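Glyoxalase/bleomycin resistance protein/dioxygenase (Alicyclobacillus acidocaldarius subsp. acidocaldarius, PDB 3RRI) belongs to the vicinal oxygen chelate (glyoxalase) superfamily of metalloproteins and may act as a dioxygenase, though its substrate is not established. Local coordinates at residues V10-A23 and G49-D61. Numbering follows the deposited sequence.
Sequences VFHLAIPARDLDEA and GDQLVCHLSDRWD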
# COMPACT_ATOMS: atom_id res chain seq x y z
N VAL A 10 0.81 3.71 -15.76
CA VAL A 10 1.96 3.06 -16.41
C VAL A 10 2.69 4.09 -17.26
O VAL A 10 2.06 4.99 -17.83
CB VAL A 10 1.57 1.83 -17.24
CG1 VAL A 10 0.85 0.81 -16.37
CG2 VAL A 10 0.76 2.22 -18.48
N PHE A 11 4.02 4.00 -17.30
CA PHE A 11 4.80 4.64 -18.33
C PHE A 11 4.60 3.89 -19.62
O PHE A 11 4.43 2.67 -19.62
CB PHE A 11 6.31 4.57 -17.97
CG PHE A 11 7.17 5.51 -18.77
CD1 PHE A 11 7.57 6.72 -18.24
CD2 PHE A 11 7.63 5.18 -20.04
CE1 PHE A 11 8.35 7.59 -18.95
CE2 PHE A 11 8.41 6.04 -20.77
CZ PHE A 11 8.80 7.24 -20.22
N HIS A 12 4.54 4.59 -20.76
CA HIS A 12 4.49 3.86 -21.99
C HIS A 12 5.54 4.46 -22.96
O HIS A 12 5.81 5.67 -22.97
CB HIS A 12 3.07 3.82 -22.56
CG HIS A 12 2.71 5.10 -23.20
ND1 HIS A 12 2.95 5.35 -24.53
CD2 HIS A 12 2.18 6.23 -22.68
CE1 HIS A 12 2.59 6.59 -24.80
NE2 HIS A 12 2.12 7.15 -23.70
N LEU A 13 6.15 3.54 -23.71
CA LEU A 13 7.14 3.87 -24.70
C LEU A 13 6.84 3.17 -26.02
O LEU A 13 6.47 2.02 -26.04
CB LEU A 13 8.53 3.39 -24.22
CG LEU A 13 9.66 3.77 -25.14
CD1 LEU A 13 9.92 5.26 -25.26
CD2 LEU A 13 10.97 3.02 -24.65
N ALA A 14 7.05 3.90 -27.13
CA ALA A 14 7.00 3.32 -28.45
C ALA A 14 8.42 3.30 -29.05
O ALA A 14 9.15 4.28 -28.98
CB ALA A 14 6.01 4.19 -29.33
N ILE A 15 8.75 2.18 -29.68
CA ILE A 15 10.04 2.00 -30.33
C ILE A 15 9.77 1.27 -31.65
O ILE A 15 8.77 0.55 -31.80
CB ILE A 15 11.00 1.14 -29.47
CG1 ILE A 15 10.38 -0.23 -29.12
CG2 ILE A 15 11.49 1.94 -28.24
CD1 ILE A 15 11.43 -1.18 -28.43
N PRO A 16 10.71 1.41 -32.61
CA PRO A 16 10.59 0.66 -33.83
C PRO A 16 10.99 -0.83 -33.71
O PRO A 16 11.92 -1.17 -32.96
CB PRO A 16 11.55 1.38 -34.77
CG PRO A 16 12.55 1.97 -33.91
CD PRO A 16 11.89 2.27 -32.58
N ALA A 17 10.29 -1.68 -34.44
CA ALA A 17 10.63 -3.09 -34.62
C ALA A 17 10.64 -3.36 -36.10
O ALA A 17 9.64 -3.12 -36.77
CB ALA A 17 9.63 -3.99 -33.94
N ARG A 18 11.73 -3.89 -36.63
CA ARG A 18 11.78 -4.24 -38.06
C ARG A 18 10.90 -5.44 -38.42
O ARG A 18 10.52 -5.62 -39.58
CB ARG A 18 13.23 -4.48 -38.46
CG ARG A 18 13.82 -5.72 -37.88
CD ARG A 18 15.31 -5.70 -38.07
NE ARG A 18 15.86 -6.99 -37.66
CZ ARG A 18 17.15 -7.29 -37.72
NH1 ARG A 18 18.02 -6.40 -38.16
NH2 ARG A 18 17.56 -8.51 -37.35
N ASP A 19 10.56 -6.26 -37.43
CA ASP A 19 9.79 -7.48 -37.63
C ASP A 19 9.11 -7.82 -36.32
O ASP A 19 9.78 -8.00 -35.30
CB ASP A 19 10.74 -8.62 -38.07
CG ASP A 19 10.01 -9.94 -38.28
OD1 ASP A 19 9.55 -10.57 -37.30
OD2 ASP A 19 9.87 -10.36 -39.46
N LEU A 20 7.79 -7.95 -36.33
CA LEU A 20 7.06 -8.11 -35.09
C LEU A 20 7.26 -9.48 -34.43
O LEU A 20 7.30 -9.56 -33.21
CB LEU A 20 5.57 -7.84 -35.28
CG LEU A 20 5.17 -6.42 -35.69
CD1 LEU A 20 3.63 -6.34 -35.87
CD2 LEU A 20 5.66 -5.37 -34.71
N ASP A 21 7.33 -10.55 -35.21
CA ASP A 21 7.60 -11.87 -34.66
C ASP A 21 8.96 -11.93 -33.99
O ASP A 21 9.10 -12.55 -32.92
CB ASP A 21 7.50 -12.99 -35.72
CG ASP A 21 6.05 -13.34 -36.06
OD1 ASP A 21 5.14 -13.00 -35.27
OD2 ASP A 21 5.85 -13.97 -37.11
N GLU A 22 9.94 -11.28 -34.60
CA GLU A 22 11.30 -11.24 -34.06
C GLU A 22 11.32 -10.44 -32.74
O GLU A 22 12.04 -10.77 -31.81
CB GLU A 22 12.20 -10.58 -35.09
CG GLU A 22 13.67 -10.47 -34.73
CD GLU A 22 14.45 -9.72 -35.77
OE1 GLU A 22 13.97 -8.65 -36.22
OE2 GLU A 22 15.58 -10.16 -36.13
N ALA A 23 10.51 -9.38 -32.67
CA ALA A 23 10.38 -8.58 -31.46
C ALA A 23 9.72 -9.38 -30.32
O ALA A 23 10.12 -9.27 -29.15
CB ALA A 23 9.56 -7.34 -31.77
N GLY A 49 5.89 -4.15 -15.91
CA GLY A 49 4.76 -3.43 -15.31
C GLY A 49 4.43 -2.12 -16.00
O GLY A 49 3.39 -1.52 -15.70
N ASP A 50 5.32 -1.65 -16.87
CA ASP A 50 5.05 -0.48 -17.75
C ASP A 50 4.66 -1.04 -19.13
O ASP A 50 4.62 -2.26 -19.35
CB ASP A 50 6.23 0.45 -17.76
CG ASP A 50 6.39 1.16 -16.44
OD1 ASP A 50 5.48 1.87 -16.02
OD2 ASP A 50 7.41 1.02 -15.76
N GLN A 51 4.24 -0.16 -20.07
CA GLN A 51 3.86 -0.62 -21.39
C GLN A 51 4.94 -0.29 -22.42
O GLN A 51 5.35 0.86 -22.55
CB GLN A 51 2.53 0.03 -21.84
CG GLN A 51 2.06 -0.54 -23.16
CD GLN A 51 1.00 0.31 -23.87
OE1 GLN A 51 1.09 1.54 -23.94
NE2 GLN A 51 0.02 -0.36 -24.43
N LEU A 52 5.40 -1.32 -23.16
CA LEU A 52 6.28 -1.10 -24.31
C LEU A 52 5.49 -1.49 -25.56
O LEU A 52 4.84 -2.51 -25.59
CB LEU A 52 7.55 -1.97 -24.18
CG LEU A 52 8.58 -1.76 -25.26
CD1 LEU A 52 9.23 -0.35 -25.27
CD2 LEU A 52 9.68 -2.88 -25.10
N VAL A 53 5.56 -0.66 -26.60
CA VAL A 53 4.89 -0.94 -27.85
C VAL A 53 5.96 -0.91 -28.93
O VAL A 53 6.67 0.09 -29.11
CB VAL A 53 3.79 0.09 -28.20
CG1 VAL A 53 3.18 -0.27 -29.52
CG2 VAL A 53 2.68 0.23 -27.09
N CYS A 54 6.05 -2.05 -29.63
CA CYS A 54 6.96 -2.21 -30.74
C CYS A 54 6.16 -1.99 -32.02
O CYS A 54 5.22 -2.76 -32.35
CB CYS A 54 7.51 -3.61 -30.74
SG CYS A 54 8.62 -4.03 -29.36
N HIS A 55 6.51 -0.92 -32.71
CA HIS A 55 5.85 -0.52 -33.95
C HIS A 55 6.61 -1.03 -35.19
O HIS A 55 7.82 -0.76 -35.34
CB HIS A 55 5.77 0.99 -34.03
CG HIS A 55 4.83 1.58 -33.05
ND1 HIS A 55 3.47 1.68 -33.29
CD2 HIS A 55 5.04 2.08 -31.81
CE1 HIS A 55 2.89 2.21 -32.23
NE2 HIS A 55 3.82 2.48 -31.33
N LEU A 56 5.90 -1.73 -36.08
CA LEU A 56 6.50 -2.24 -37.31
C LEU A 56 6.99 -1.06 -38.14
O LEU A 56 6.20 -0.18 -38.55
CB LEU A 56 5.51 -3.09 -38.09
CG LEU A 56 6.01 -3.65 -39.44
CD1 LEU A 56 7.15 -4.68 -39.18
CD2 LEU A 56 4.85 -4.24 -40.22
N SER A 57 8.30 -1.00 -38.37
CA SER A 57 8.91 0.21 -38.92
C SER A 57 10.29 -0.06 -39.53
O SER A 57 11.06 -0.93 -39.05
CB SER A 57 9.06 1.28 -37.83
OG SER A 57 9.70 2.44 -38.30
N ASP A 58 10.60 0.70 -40.58
CA ASP A 58 11.91 0.68 -41.20
C ASP A 58 12.83 1.76 -40.63
O ASP A 58 14.00 1.85 -41.02
CB ASP A 58 11.76 0.83 -42.71
CG ASP A 58 13.07 0.65 -43.46
OD1 ASP A 58 13.81 -0.33 -43.19
OD2 ASP A 58 13.33 1.50 -44.33
N ARG A 59 12.33 2.56 -39.70
CA ARG A 59 13.11 3.66 -39.13
C ARG A 59 13.79 3.29 -37.81
O ARG A 59 13.71 4.03 -36.82
CB ARG A 59 12.19 4.86 -38.90
CG ARG A 59 11.59 5.44 -40.18
CD ARG A 59 10.66 6.58 -39.76
NE ARG A 59 9.87 7.13 -40.85
CZ ARG A 59 8.56 7.41 -40.79
NH1 ARG A 59 7.85 7.15 -39.68
NH2 ARG A 59 7.95 7.93 -41.84
N TRP A 60 14.45 2.13 -37.80
CA TRP A 60 15.28 1.69 -36.68
C TRP A 60 16.72 2.02 -37.03
O TRP A 60 17.08 2.08 -38.21
CB TRP A 60 15.11 0.19 -36.43
CG TRP A 60 15.26 -0.67 -37.66
CD1 TRP A 60 14.33 -0.90 -38.62
CD2 TRP A 60 16.42 -1.44 -38.03
NE1 TRP A 60 14.83 -1.74 -39.58
CE2 TRP A 60 16.11 -2.08 -39.24
CE3 TRP A 60 17.67 -1.63 -37.46
CZ2 TRP A 60 17.02 -2.93 -39.89
CZ3 TRP A 60 18.57 -2.46 -38.09
CH2 TRP A 60 18.24 -3.10 -39.30
N ASP A 61 17.54 2.25 -36.00
CA ASP A 61 18.93 2.68 -36.19
C ASP A 61 19.78 1.53 -36.71
O ASP A 61 19.86 0.47 -36.07
CB ASP A 61 19.56 3.18 -34.89
CG ASP A 61 18.91 4.43 -34.36
OD1 ASP A 61 18.19 5.11 -35.13
OD2 ASP A 61 19.12 4.76 -33.15
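Main-chain bonds join F11 through A17 to Q51 through S57 as parallel strands: seven N-H...O links run from Q51 N to F11 O (2.9 Å) as far as S57 N to A17 O (3.0 Å). The straightest, H55 N to I15 O, has an N-H...O angle of 174°.

Among polar side chains, D50 OD1 takes F11 N at 2.9 Å, 35° out of the carboxylate plane, and also pairs with R5 of the second subunit. Q51 OE1 lies 3.3 Å from H12 CB, while its polar partner is K126 of that subunit.

Apolar contacts line the face of L13, I15 and A17. L52 CD1 touches L13 CD2 at 3.8 Å. With CG1 between backbone N and carbonyl carbon (chi1 56°), the I15 chain turns toward the neighbouring strand, where CD1 lies against both L52 CD1 and C54 SG. Across the sheet, A14 CB abuts the H55 ring edge, 3.4 Å from CD2.

At the far end R18 CB sits over the W60 five-membered ring, 3.8 Å from its centroid, a CH-pi contact, while NE and NH2 grip the E22 carboxylate side-on. Backbone bonding thus fixes the parallel pairing of this βαβββ module, whose edge strand 10-17 continues the sheet into the second subunit.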